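PDB 3KFV: tight junction protein ZO-3 from Homo sapiens, which links tight-junction membrane proteins such as claudins and occludin to the actin cytoskeleton as a scaffold, here represented by its SH3 and guanylate kinase-like domains. Local coordinates for residues L265-I270 / R288-R293; E211-N214 / Y219-V222; R237-P242 / N273-T278; V154-M159 / S244-R249; L50-G55 / Q61-I66. All coordinates share one frame; numbering follows the deposited sequence.

Contact 1 (L265-I270 / R288-R293); sequences LFTATI and REQQTR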
# COMPACT_ATOMS: atom_id res chain seq x y z
N LEU A 265 5.96 2.91 -0.71
CA LEU A 265 4.78 2.14 -0.35
C LEU A 265 4.43 2.20 1.14
O LEU A 265 3.42 1.65 1.56
CB LEU A 265 4.97 0.68 -0.77
CG LEU A 265 5.06 0.35 -2.26
CD1 LEU A 265 5.46 -1.11 -2.46
CD2 LEU A 265 3.75 0.66 -2.96
N PHE A 266 5.27 2.87 1.93
CA PHE A 266 5.05 2.94 3.37
C PHE A 266 4.02 4.01 3.70
O PHE A 266 4.07 5.12 3.16
CB PHE A 266 6.34 3.28 4.12
CG PHE A 266 7.45 2.29 3.92
CD1 PHE A 266 7.21 1.07 3.31
CD2 PHE A 266 8.73 2.58 4.36
CE1 PHE A 266 8.23 0.15 3.13
CE2 PHE A 266 9.76 1.66 4.19
CZ PHE A 266 9.51 0.44 3.57
N THR A 267 3.09 3.69 4.60
CA THR A 267 2.19 4.71 5.14
C THR A 267 2.65 5.13 6.52
O THR A 267 2.16 6.12 7.06
CB THR A 267 0.71 4.27 5.17
OG1 THR A 267 0.48 3.37 6.27
CG2 THR A 267 0.31 3.59 3.85
N ALA A 268 3.59 4.38 7.09
CA ALA A 268 4.25 4.78 8.34
C ALA A 268 5.56 4.04 8.56
O ALA A 268 5.72 2.89 8.16
CB ALA A 268 3.33 4.55 9.53
N THR A 269 6.51 4.72 9.19
CA THR A 269 7.74 4.07 9.64
C THR A 269 7.84 4.28 11.14
O THR A 269 7.36 5.29 11.66
CB THR A 269 9.01 4.63 8.94
OG1 THR A 269 9.43 5.83 9.59
CG2 THR A 269 8.75 4.91 7.46
N ILE A 270 8.45 3.33 11.84
CA ILE A 270 8.59 3.42 13.29
C ILE A 270 9.97 2.92 13.68
O ILE A 270 10.34 1.80 13.33
CB ILE A 270 7.52 2.58 14.02
CG1 ILE A 270 6.12 3.16 13.78
CG2 ILE A 270 7.82 2.50 15.51
CD1 ILE A 270 5.01 2.36 14.43
N ARG A 288 -5.11 2.47 14.51
CA ARG A 288 -6.41 3.05 14.83
C ARG A 288 -6.60 4.44 14.22
O ARG A 288 -7.72 4.86 13.97
CB ARG A 288 -6.62 3.13 16.34
CG ARG A 288 -6.78 1.79 17.01
CD ARG A 288 -7.12 1.97 18.48
NE ARG A 288 -6.97 0.73 19.22
CZ ARG A 288 -5.95 0.47 20.03
NH1 ARG A 288 -4.99 1.37 20.22
NH2 ARG A 288 -5.90 -0.69 20.67
N GLU A 289 -5.50 5.14 14.00
CA GLU A 289 -5.57 6.48 13.43
C GLU A 289 -5.83 6.40 11.94
O GLU A 289 -6.84 6.90 11.44
CB GLU A 289 -4.27 7.23 13.67
CG GLU A 289 -4.25 8.62 13.08
CD GLU A 289 -2.84 9.18 13.05
OE1 GLU A 289 -2.03 8.71 12.21
OE2 GLU A 289 -2.55 10.10 13.86
N GLN A 290 -4.91 5.77 11.23
CA GLN A 290 -4.98 5.70 9.78
C GLN A 290 -6.23 4.96 9.31
O GLN A 290 -6.61 5.06 8.15
CB GLN A 290 -3.70 5.08 9.19
CG GLN A 290 -2.47 5.91 9.51
CD GLN A 290 -1.30 5.61 8.59
OE1 GLN A 290 -1.40 4.77 7.69
NE2 GLN A 290 -0.18 6.28 8.82
N GLN A 291 -6.88 4.25 10.22
CA GLN A 291 -8.14 3.58 9.91
C GLN A 291 -9.28 4.58 9.72
O GLN A 291 -10.30 4.27 9.11
CB GLN A 291 -8.51 2.59 11.01
CG GLN A 291 -9.95 2.10 10.95
CD GLN A 291 -10.22 1.29 9.72
OE1 GLN A 291 -9.37 0.52 9.29
NE2 GLN A 291 -11.41 1.44 9.14
N THR A 292 -9.10 5.78 10.26
CA THR A 292 -10.11 6.83 10.12
C THR A 292 -9.82 7.75 8.93
O THR A 292 -10.70 8.51 8.50
CB THR A 292 -10.24 7.67 11.41
OG1 THR A 292 -9.09 8.52 11.56
CG2 THR A 292 -10.39 6.77 12.65
N ARG A 293 -8.60 7.68 8.40
CA ARG A 293 -8.21 8.48 7.24
C ARG A 293 -8.99 8.05 6.01
O ARG A 293 -9.18 6.86 5.78
CB ARG A 293 -6.72 8.33 6.94
CG ARG A 293 -5.78 8.94 7.96
CD ARG A 293 -4.41 9.10 7.33
NE ARG A 293 -3.32 9.20 8.29
CZ ARG A 293 -3.16 10.22 9.14
NH1 ARG A 293 -4.04 11.21 9.18
NH2 ARG A 293 -2.12 10.23 9.98
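Thr267 and Gln290 face each other with their CA atoms 8.6 Å apart, the backbone running into strand 268-272 being well separated from helix 278-290. Gln290 spans that gap alone. Its CG is anti to its own carbonyl carbon (chi1 -62°) and the chain beyond is extended, which carries the terminal amide across to Thr267, the two side chains meeting at a slant. NE2 gives a nearly straight bond to the backbone O of Thr267, 2.9 Å long with an N-H...O angle of 171°. The carbonyl oxygen lies almost in the amide plane, whereas the donor stands well above the carbonyl plane. The other half of the amide, OE1, comes 2.7 Å from Thr267 OG1, and Ala268 CB lies 4.0 Å from NE2. Thr267 OG1 also meets the backbone N of Val222 in a hydrogen bond, while Gln290 packs on Ile221, so the amide is inserted beside the neighbouring strand 221-227. Within 288-293, Glu289 O accepts both N and OG1 of Thr292, and Glu289 OE1 pairs with Arg293 NH2 at 2.7 Å. The chemistry implies that one firm bond from NE2, and probably a second through OE1 and the threonine hydroxyl, hold the buried amide, which is likely to fix its rotation.

Contact 2 (E211-N214 / Y219-V222); sequences ERLN and YPIV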
# COMPACT_ATOMS: atom_id res chain seq x y z
N GLU A 211 1.21 -3.55 -3.86
CA GLU A 211 0.74 -2.81 -5.03
C GLU A 211 -0.59 -3.35 -5.56
O GLU A 211 -1.45 -2.59 -6.01
CB GLU A 211 1.80 -2.82 -6.14
CG GLU A 211 3.16 -2.31 -5.68
CD GLU A 211 4.13 -2.06 -6.83
OE1 GLU A 211 3.76 -2.30 -8.00
OE2 GLU A 211 5.28 -1.62 -6.55
N ARG A 212 -0.76 -4.67 -5.50
CA ARG A 212 -2.02 -5.29 -5.90
C ARG A 212 -3.16 -4.86 -4.98
O ARG A 212 -4.25 -4.52 -5.44
CB ARG A 212 -1.88 -6.82 -5.92
CG ARG A 212 -1.09 -7.37 -7.10
CD ARG A 212 -1.25 -8.88 -7.24
NE ARG A 212 -0.67 -9.60 -6.11
CZ ARG A 212 0.60 -9.99 -6.03
NH1 ARG A 212 1.44 -9.75 -7.03
NH2 ARG A 212 1.03 -10.64 -4.95
N LEU A 213 -2.92 -4.88 -3.67
CA LEU A 213 -3.94 -4.50 -2.70
C LEU A 213 -4.30 -3.03 -2.85
O LEU A 213 -5.48 -2.65 -2.76
CB LEU A 213 -3.49 -4.79 -1.27
CG LEU A 213 -3.43 -6.27 -0.87
CD1 LEU A 213 -2.57 -6.46 0.36
CD2 LEU A 213 -4.83 -6.83 -0.65
N ASN A 214 -3.29 -2.19 -3.06
CA ASN A 214 -3.55 -0.79 -3.35
C ASN A 214 -4.41 -0.66 -4.60
O ASN A 214 -5.28 0.20 -4.66
CB ASN A 214 -2.24 -0.03 -3.52
CG ASN A 214 -1.58 0.29 -2.21
OD1 ASN A 214 -2.22 0.28 -1.16
ND2 ASN A 214 -0.29 0.59 -2.25
N TYR A 219 -6.29 -0.87 0.02
CA TYR A 219 -5.39 0.12 0.62
C TYR A 219 -4.92 -0.23 2.02
O TYR A 219 -5.36 0.39 2.99
CB TYR A 219 -6.01 1.51 0.61
CG TYR A 219 -6.17 2.08 -0.78
CD1 TYR A 219 -5.06 2.37 -1.57
CD2 TYR A 219 -7.43 2.33 -1.30
CE1 TYR A 219 -5.20 2.89 -2.83
CE2 TYR A 219 -7.58 2.84 -2.57
CZ TYR A 219 -6.46 3.12 -3.33
OH TYR A 219 -6.63 3.64 -4.59
N PRO A 220 -4.00 -1.20 2.12
CA PRO A 220 -3.53 -1.64 3.44
C PRO A 220 -2.94 -0.45 4.18
O PRO A 220 -2.56 0.53 3.55
CB PRO A 220 -2.40 -2.63 3.11
CG PRO A 220 -2.50 -2.90 1.65
CD PRO A 220 -3.17 -1.73 1.03
N ILE A 221 -2.87 -0.55 5.50
CA ILE A 221 -2.01 0.34 6.26
C ILE A 221 -0.65 -0.34 6.27
O ILE A 221 -0.52 -1.47 6.72
CB ILE A 221 -2.54 0.55 7.69
CG1 ILE A 221 -3.91 1.22 7.66
CG2 ILE A 221 -1.55 1.36 8.51
CD1 ILE A 221 -4.62 1.23 9.00
N VAL A 222 0.37 0.34 5.74
CA VAL A 222 1.69 -0.28 5.64
C VAL A 222 2.69 0.34 6.61
O VAL A 222 3.00 1.53 6.51
CB VAL A 222 2.26 -0.18 4.22
CG1 VAL A 222 3.61 -0.85 4.17
CG2 VAL A 222 1.31 -0.82 3.24
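Leu213 and Asn214, at the closing end of helix 207-215, are the two residues that meet Tyr219 and Pro220 at the entry to strand 221-227. Leu213 comes first. Its CB rests on the proline ring, 3.6 Å from Pro220 CG, with CD1 of the same leucine reaching that carbon as well. Its carbonyl oxygen receives the backbone N of Tyr219 in a weak bond of 3.4 Å, bent to 144°. Asn214 follows and meets both partners. With CG anti to the carbonyl carbon (chi1 -78°), its side chain turns toward the second segment, and OD1 lies against Pro220 CD while also standing 3.5 Å from Tyr219 CD1. The two side chains run nearly at right angles, their amide and ring planes 33° apart. The backbone O of Asn214 sits over one face of the phenol ring, 3.3 Å from Tyr219 CE1, so the tyrosine folds back across the helix end although its CB points away from it. A serine in place of Tyr219 would probably leave the Asn214 carbonyl without its ring cover and open a gap toward Ile295 and Trp296. Around the contact, Pro220 and Val222 pack on Val149 of strand 148-151, Val222 is bonded to the backbone of Thr267, and Tyr219 touches strand 294-298. This short helix-to-strand connection thus lies between the parallel sheet of the guanylate kinase-like domain and the C-terminal strand of the antiparallel sheet.

Contact 3 (R237-P242 / N273-T278); sequences RQWLAP and NGTSDT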
# COMPACT_ATOMS: atom_id res chain seq x y z
N ARG A 237 15.05 -9.21 19.36
CA ARG A 237 14.43 -10.47 18.98
C ARG A 237 14.59 -11.53 20.07
O ARG A 237 13.65 -12.26 20.37
CB ARG A 237 14.97 -10.97 17.63
CG ARG A 237 14.40 -10.20 16.44
CD ARG A 237 14.61 -10.93 15.11
NE ARG A 237 13.89 -12.20 15.05
CZ ARG A 237 12.60 -12.33 14.75
NH1 ARG A 237 12.04 -13.53 14.73
NH2 ARG A 237 11.86 -11.26 14.49
N GLN A 238 15.78 -11.60 20.67
CA GLN A 238 16.05 -12.58 21.71
C GLN A 238 15.12 -12.37 22.89
O GLN A 238 14.74 -13.33 23.57
CB GLN A 238 17.51 -12.49 22.17
CG GLN A 238 17.99 -13.71 22.95
CD GLN A 238 18.24 -14.91 22.04
OE1 GLN A 238 18.89 -14.79 20.99
NE2 GLN A 238 17.71 -16.07 22.43
N TRP A 239 14.75 -11.12 23.12
CA TRP A 239 13.91 -10.73 24.25
C TRP A 239 12.42 -10.96 23.97
O TRP A 239 11.69 -11.42 24.85
CB TRP A 239 14.22 -9.28 24.63
CG TRP A 239 13.17 -8.53 25.42
CD1 TRP A 239 12.44 -7.46 24.99
CD2 TRP A 239 12.78 -8.76 26.78
NE1 TRP A 239 11.60 -7.02 25.99
CE2 TRP A 239 11.79 -7.81 27.10
CE3 TRP A 239 13.15 -9.69 27.76
CZ2 TRP A 239 11.17 -7.75 28.35
CZ3 TRP A 239 12.53 -9.64 29.01
CH2 TRP A 239 11.56 -8.67 29.29
N LEU A 240 11.99 -10.67 22.75
CA LEU A 240 10.57 -10.78 22.38
C LEU A 240 10.22 -12.06 21.62
O LEU A 240 9.06 -12.48 21.60
CB LEU A 240 10.11 -9.55 21.60
CG LEU A 240 10.07 -8.23 22.39
CD1 LEU A 240 9.61 -7.08 21.52
CD2 LEU A 240 9.19 -8.35 23.65
N ALA A 241 11.22 -12.69 21.00
CA ALA A 241 11.02 -13.96 20.32
C ALA A 241 12.13 -14.94 20.70
O ALA A 241 12.90 -15.37 19.84
CB ALA A 241 11.00 -13.76 18.82
N PRO A 242 12.20 -15.30 21.99
CA PRO A 242 13.30 -16.07 22.56
C PRO A 242 13.57 -17.35 21.77
O PRO A 242 14.71 -17.64 21.41
CB PRO A 242 12.81 -16.42 23.97
CG PRO A 242 11.71 -15.45 24.26
CD PRO A 242 11.07 -15.16 22.94
N ASN A 273 13.98 1.34 18.75
CA ASN A 273 15.02 2.00 19.52
C ASN A 273 15.14 1.42 20.93
O ASN A 273 15.04 2.16 21.92
CB ASN A 273 14.78 3.51 19.58
N GLY A 274 15.34 0.11 21.02
CA GLY A 274 15.46 -0.55 22.30
C GLY A 274 14.61 -1.79 22.44
O GLY A 274 14.23 -2.41 21.45
N THR A 275 14.30 -2.16 23.69
CA THR A 275 13.57 -3.39 23.97
C THR A 275 12.28 -3.12 24.73
O THR A 275 11.66 -4.04 25.28
CB THR A 275 14.44 -4.38 24.78
OG1 THR A 275 14.95 -3.74 25.96
CG2 THR A 275 15.61 -4.89 23.94
N SER A 276 11.88 -1.85 24.78
CA SER A 276 10.65 -1.47 25.46
C SER A 276 9.45 -1.51 24.51
O SER A 276 9.61 -1.60 23.29
CB SER A 276 10.77 -0.08 26.08
OG SER A 276 11.00 0.89 25.07
N ASP A 277 8.25 -1.43 25.09
CA ASP A 277 7.00 -1.57 24.35
C ASP A 277 6.65 -0.35 23.50
O ASP A 277 5.55 -0.25 22.97
CB ASP A 277 5.85 -1.86 25.32
CG ASP A 277 5.37 -0.61 26.07
OD1 ASP A 277 6.10 0.40 26.13
OD2 ASP A 277 4.25 -0.65 26.63
N THR A 278 7.58 0.59 23.37
CA THR A 278 7.28 1.85 22.71
C THR A 278 6.86 1.68 21.24
O THR A 278 5.80 2.17 20.84
CB THR A 278 8.42 2.88 22.89
OG1 THR A 278 8.41 3.36 24.24
CG2 THR A 278 8.25 4.05 21.94
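Trp239 and Thr275 meet at about a right angle, the indole reaching from the last turn of helix 230-240 to the loop that precedes helix 278-290. With CG anti to the backbone N (chi1 159°), the tryptophan projects off the helix toward that loop, and it is the pyrrole part of the indole, not the six-membered ring, that does the touching. NE1 lies 3.1 Å from the backbone O of Thr275, but the N-H...O angle is only 122°, so the hydrogen bond is weak. The same oxygen stands 3.5 Å from Trp239 CD1, approaching the ring obliquely. The threonine side chain completes the contact through its stem: Thr275 CB is 3.7 Å from Trp239 CD1, a distance that speaks of van der Waals contact. Both residues are exposed and also touch crystal neighbours, so the precise pose of the indole may partly reflect the lattice. On the loop side, Gly274 adopts backbone angles that a residue with a CB could hardly take up, and this turn brings Thr275 to face the helix. Leu240, next to the tryptophan, points toward the loop but packs on Ile157 and Lys161 of helix 155-165. The arrangement belongs to the alpha/beta fold of guanylate kinase-like domains: a loop leaving the C-terminal end of the edge strand 268-272 of the parallel sheet is bridged, at the surface, to a helix that follows the adjacent strand 221-227.

Contact 4 (V154-M159 / S244-R249); sequences VADIAM and SRRSTR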
# COMPACT_ATOMS: atom_id res chain seq x y z
N VAL A 154 10.27 -7.36 12.47
CA VAL A 154 9.45 -7.79 13.60
C VAL A 154 8.01 -8.06 13.21
O VAL A 154 7.13 -8.10 14.07
CB VAL A 154 9.45 -6.76 14.74
CG1 VAL A 154 10.79 -6.77 15.46
CG2 VAL A 154 9.10 -5.37 14.22
N ALA A 155 7.78 -8.24 11.92
CA ALA A 155 6.44 -8.53 11.43
C ALA A 155 5.83 -9.67 12.24
O ALA A 155 4.69 -9.59 12.70
CB ALA A 155 6.47 -8.88 9.95
N ASP A 156 6.61 -10.74 12.44
CA ASP A 156 6.12 -11.90 13.17
C ASP A 156 5.75 -11.56 14.61
O ASP A 156 4.66 -11.90 15.08
CB ASP A 156 7.12 -13.07 13.10
CG ASP A 156 8.52 -12.67 13.56
OD1 ASP A 156 8.75 -11.48 13.86
OD2 ASP A 156 9.39 -13.57 13.62
N ILE A 157 6.66 -10.90 15.31
CA ILE A 157 6.44 -10.49 16.69
C ILE A 157 5.24 -9.55 16.80
O ILE A 157 4.37 -9.74 17.65
CB ILE A 157 7.67 -9.79 17.27
CG1 ILE A 157 8.83 -10.79 17.41
CG2 ILE A 157 7.34 -9.13 18.60
CD1 ILE A 157 10.19 -10.14 17.51
N ALA A 158 5.21 -8.54 15.93
CA ALA A 158 4.12 -7.57 15.93
C ALA A 158 2.76 -8.23 15.71
O ALA A 158 1.80 -7.92 16.42
CB ALA A 158 4.37 -6.51 14.87
N MSE A 159 2.68 -9.14 14.75
CA MSE A 159 1.42 -9.79 14.41
C MSE A 159 0.91 -10.74 15.50
O MSE A 159 -0.30 -10.88 15.70
CB MSE A 159 1.54 -10.53 13.07
CG MSE A 159 1.68 -9.62 11.87
SE MSE A 159 2.09 -10.60 10.21
CE MSE A 159 0.34 -11.40 9.91
N SER A 244 12.72 -18.07 18.79
CA SER A 244 12.70 -17.89 17.34
C SER A 244 14.04 -18.26 16.69
O SER A 244 15.10 -17.84 17.15
CB SER A 244 12.32 -16.46 16.96
OG SER A 244 12.38 -16.28 15.56
N ARG A 245 13.97 -19.05 15.63
CA ARG A 245 15.16 -19.47 14.90
C ARG A 245 15.19 -18.82 13.52
O ARG A 245 14.86 -19.45 12.52
CB ARG A 245 15.19 -21.00 14.77
N ARG A 246 15.59 -17.55 13.49
CA ARG A 246 15.67 -16.81 12.22
C ARG A 246 16.82 -15.81 12.20
O ARG A 246 17.14 -15.19 13.21
CB ARG A 246 14.33 -16.12 11.92
CG ARG A 246 13.28 -17.07 11.35
CD ARG A 246 11.87 -16.52 11.50
NE ARG A 246 11.66 -15.29 10.74
CZ ARG A 246 10.47 -14.85 10.35
NH1 ARG A 246 9.37 -15.54 10.64
NH2 ARG A 246 10.37 -13.71 9.67
N SER A 247 17.45 -15.67 11.03
CA SER A 247 18.64 -14.85 10.91
C SER A 247 18.39 -13.39 11.26
O SER A 247 17.64 -12.69 10.58
CB SER A 247 19.24 -14.96 9.50
N THR A 248 19.02 -12.94 12.34
CA THR A 248 19.07 -11.52 12.65
C THR A 248 19.79 -10.84 11.49
O THR A 248 19.69 -9.64 11.29
CB THR A 248 19.84 -11.27 13.96
OG1 THR A 248 18.98 -11.57 15.07
CG2 THR A 248 20.31 -9.83 14.04
N ARG A 249 20.50 -11.65 10.72
CA ARG A 249 21.32 -11.17 9.62
C ARG A 249 20.49 -11.01 8.35
O ARG A 249 20.45 -9.94 7.76
CB ARG A 249 22.49 -12.13 9.40
CG ARG A 249 23.77 -11.50 8.91
CD ARG A 249 24.98 -12.19 9.53
NE ARG A 249 24.71 -13.58 9.90
CZ ARG A 249 24.97 -14.63 9.13
NH1 ARG A 249 25.52 -14.47 7.93
NH2 ARG A 249 24.68 -15.86 9.57
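Asp156 lies over one face of the Arg246 guanidinium, with OD2 3.6 Å above the plane and displaced toward the rim, and the carboxylate and guanidinium planes are 42° apart. OD2 is 3.6 Å from Arg246 NH1 and 3.7 Å from Arg246 CZ. Because the oxygen stands well out of the guanidinium plane, no N-H points at it, and the pair is a salt bridge of charges alone. The two side chains come from opposite directions. The arginine bends at chi3 (64°), which turns its head toward the first turn of helix 155-165. Asp156 is engaged on both oxygens. OD1 takes the backbone N of Ile157, 2.6 Å away, from above the carboxylate plane, while OD2 has its closer charged partner in Arg237 NH1, which also bonds to Ser244 OG. Ser244 OG itself stays 4.5 Å from Asp156 OD2. An asparagine in place of Asp156 would probably leave Arg237 and Arg246 without the negative charge they share. The loop between strand 148-151 and helix 155-165 probably occupies the place of the P-loop of catalytic guanylate kinases, and the stretch joining helix 230-240 to helix 248-262 probably corresponds to their lid region. The chemistry implies a graded cluster: a carboxylate in the first turn of helix 155-165, where the helix dipole would probably stabilise the negative charge, serves a close arginine firmly and a second, exposed one only by electrostatics, a loose tie between the start of that helix and the loop that leads into helix 248-262.

Contact 5 (L50-G55 / Q61-I66); sequences LAVRMG and QERGII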
# COMPACT_ATOMS: atom_id res chain seq x y z
N LEU A 50 -5.88 19.88 -17.51
CA LEU A 50 -4.86 20.34 -16.58
C LEU A 50 -5.02 19.57 -15.28
O LEU A 50 -6.05 19.66 -14.62
CB LEU A 50 -4.98 21.84 -16.32
CG LEU A 50 -3.93 22.40 -15.36
CD1 LEU A 50 -2.60 22.61 -16.08
CD2 LEU A 50 -4.39 23.70 -14.71
N ALA A 51 -3.99 18.81 -14.90
CA ALA A 51 -4.09 17.94 -13.74
C ALA A 51 -2.88 18.02 -12.82
O ALA A 51 -1.83 18.54 -13.19
CB ALA A 51 -4.31 16.50 -14.19
N VAL A 52 -3.04 17.50 -11.61
CA VAL A 52 -1.96 17.47 -10.63
C VAL A 52 -1.88 16.07 -10.01
O VAL A 52 -2.91 15.49 -9.68
CB VAL A 52 -2.20 18.50 -9.51
CG1 VAL A 52 -1.01 18.56 -8.57
CG2 VAL A 52 -2.49 19.86 -10.11
N ARG A 53 -0.68 15.53 -9.86
CA ARG A 53 -0.55 14.19 -9.30
C ARG A 53 -0.76 14.19 -7.79
O ARG A 53 -0.46 15.16 -7.10
CB ARG A 53 0.80 13.55 -9.65
CG ARG A 53 0.98 12.19 -8.98
CD ARG A 53 2.24 11.47 -9.44
NE ARG A 53 2.32 11.40 -10.90
CZ ARG A 53 3.32 11.91 -11.62
NH1 ARG A 53 4.34 12.51 -11.01
NH2 ARG A 53 3.31 11.81 -12.94
N MSE A 54 -1.29 13.08 -7.29
CA MSE A 54 -1.58 12.93 -5.88
C MSE A 54 -0.71 11.82 -5.30
O MSE A 54 -0.80 10.67 -5.74
CB MSE A 54 -3.06 12.60 -5.69
CG MSE A 54 -4.00 13.65 -6.24
SE MSE A 54 -4.20 15.23 -5.08
CE MSE A 54 -4.88 14.36 -3.46
N GLY A 55 0.12 12.17 -4.33
CA GLY A 55 0.99 11.19 -3.69
C GLY A 55 0.27 10.49 -2.55
O GLY A 55 -0.86 10.84 -2.22
N GLN A 61 1.29 17.15 -6.05
CA GLN A 61 2.69 17.10 -6.46
C GLN A 61 2.91 17.75 -7.83
O GLN A 61 2.52 18.89 -8.04
CB GLN A 61 3.21 15.66 -6.41
CG GLN A 61 3.05 15.03 -5.03
CD GLN A 61 3.76 13.70 -4.89
OE1 GLN A 61 4.05 13.02 -5.88
NE2 GLN A 61 4.04 13.31 -3.65
N GLU A 62 3.52 17.02 -8.76
CA GLU A 62 3.82 17.58 -10.08
C GLU A 62 2.57 18.05 -10.82
O GLU A 62 1.62 17.29 -11.00
CB GLU A 62 4.57 16.57 -10.95
CG GLU A 62 5.88 16.08 -10.35
CD GLU A 62 5.68 14.96 -9.34
OE1 GLU A 62 4.51 14.53 -9.15
OE2 GLU A 62 6.68 14.51 -8.75
N ARG A 63 2.58 19.31 -11.25
CA ARG A 63 1.50 19.87 -12.05
C ARG A 63 1.81 19.68 -13.53
O ARG A 63 2.98 19.68 -13.92
CB ARG A 63 1.32 21.35 -11.72
CG ARG A 63 -0.04 21.93 -12.09
CD ARG A 63 -0.22 23.32 -11.49
NE ARG A 63 0.59 24.31 -12.19
CZ ARG A 63 0.10 25.26 -12.99
NH1 ARG A 63 -1.21 25.35 -13.18
NH2 ARG A 63 0.92 26.11 -13.59
N GLY A 64 0.78 19.52 -14.36
CA GLY A 64 1.01 19.31 -15.78
C GLY A 64 -0.23 18.97 -16.59
O GLY A 64 -1.35 19.24 -16.18
N ILE A 65 0.00 18.37 -17.75
CA ILE A 65 -1.07 18.04 -18.69
C ILE A 65 -1.29 16.53 -18.78
O ILE A 65 -0.34 15.76 -18.66
CB ILE A 65 -0.74 18.59 -20.10
CG1 ILE A 65 -0.85 20.11 -20.13
CG2 ILE A 65 -1.67 17.99 -21.15
CD1 ILE A 65 -2.27 20.61 -19.96
N ILE A 66 -2.54 16.12 -18.97
CA ILE A 66 -2.87 14.72 -19.21
C ILE A 66 -3.96 14.60 -20.27
O ILE A 66 -4.77 15.52 -20.44
CB ILE A 66 -3.32 13.98 -17.92
CG1 ILE A 66 -4.56 14.65 -17.31
CG2 ILE A 66 -2.19 13.92 -16.91
CD1 ILE A 66 -5.20 13.82 -16.22
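Ala51 and Gly64 form the tight middle of this hairpin, their backbones exchanging two hydrogen bonds of 3.0 Å, from Ala51 N to Gly64 O and from Gly64 N to Ala51 O. The N-to-C directions of the two short strand segments are 159° apart, hence antiparallel. Toward the turn the pattern slips: Arg53 N bonds to Glu62 O, but Arg53 O receives Gln61 N, so that Gln61 and Glu62 together face Arg53 in a beta bulge. Packing is close on both faces of the paired strands. Ala51 CB meets Ile66 CD1 at 3.5 Å, an approach allowed by the Ile66 chi1 of 59°, which sets CG1 between the backbone N and carbonyl carbon. On the other face, Val52 CG2 lies 3.8 Å from Arg63 CG, beside Leu50 and Ile65. Near the turn, the Gln61 amide lies along Gly55, with NE2 3.7 Å from Gly55 CA. The solvent side is looser. There Glu62 is bent at chi2: Arg53 NH1 and Glu62 OE1 form a salt bridge of 2.8 Å, but the N-H...O angle of 118° makes the hydrogen bond within it weak, while OE2 lies in the guanidinium plane at its edge. The exposed Arg63 merely places NH1 3.9 Å from Leu50 CD2. Strands 49-54 and 60-66 form the distal hairpin of the SH3 domain; the first pairs on its other edge with strand 28-33, through backbone bonds such as Val52 with His30, and the second, outermost in the antiparallel sheet, is bonded through Ile65 to Ser19 and Leu21.

From the N terminus, contact 5 closes first, a short hairpin within the SH3 domain, finished before any other contact opens. Contact 4 then opens at 154-159 and closes at 244-249 around a long loop, inside which contact 2, closed at 219-222, is nested. Contact 3 starts at 237-242, before contact 4 closes, so the two cross, and Arg237 binds Asp156 and Ser244 where they touch. Contact 1, the last to close (288-293), opens at 265-270 before contact 3 closes at 273-278, so those two cross as well. Contacts 1 and 2 meet through neighbouring strands of the parallel sheet, whereas contacts 3 and 4 join surface loops and helices of the guanylate kinase-like domain, far from contact 5.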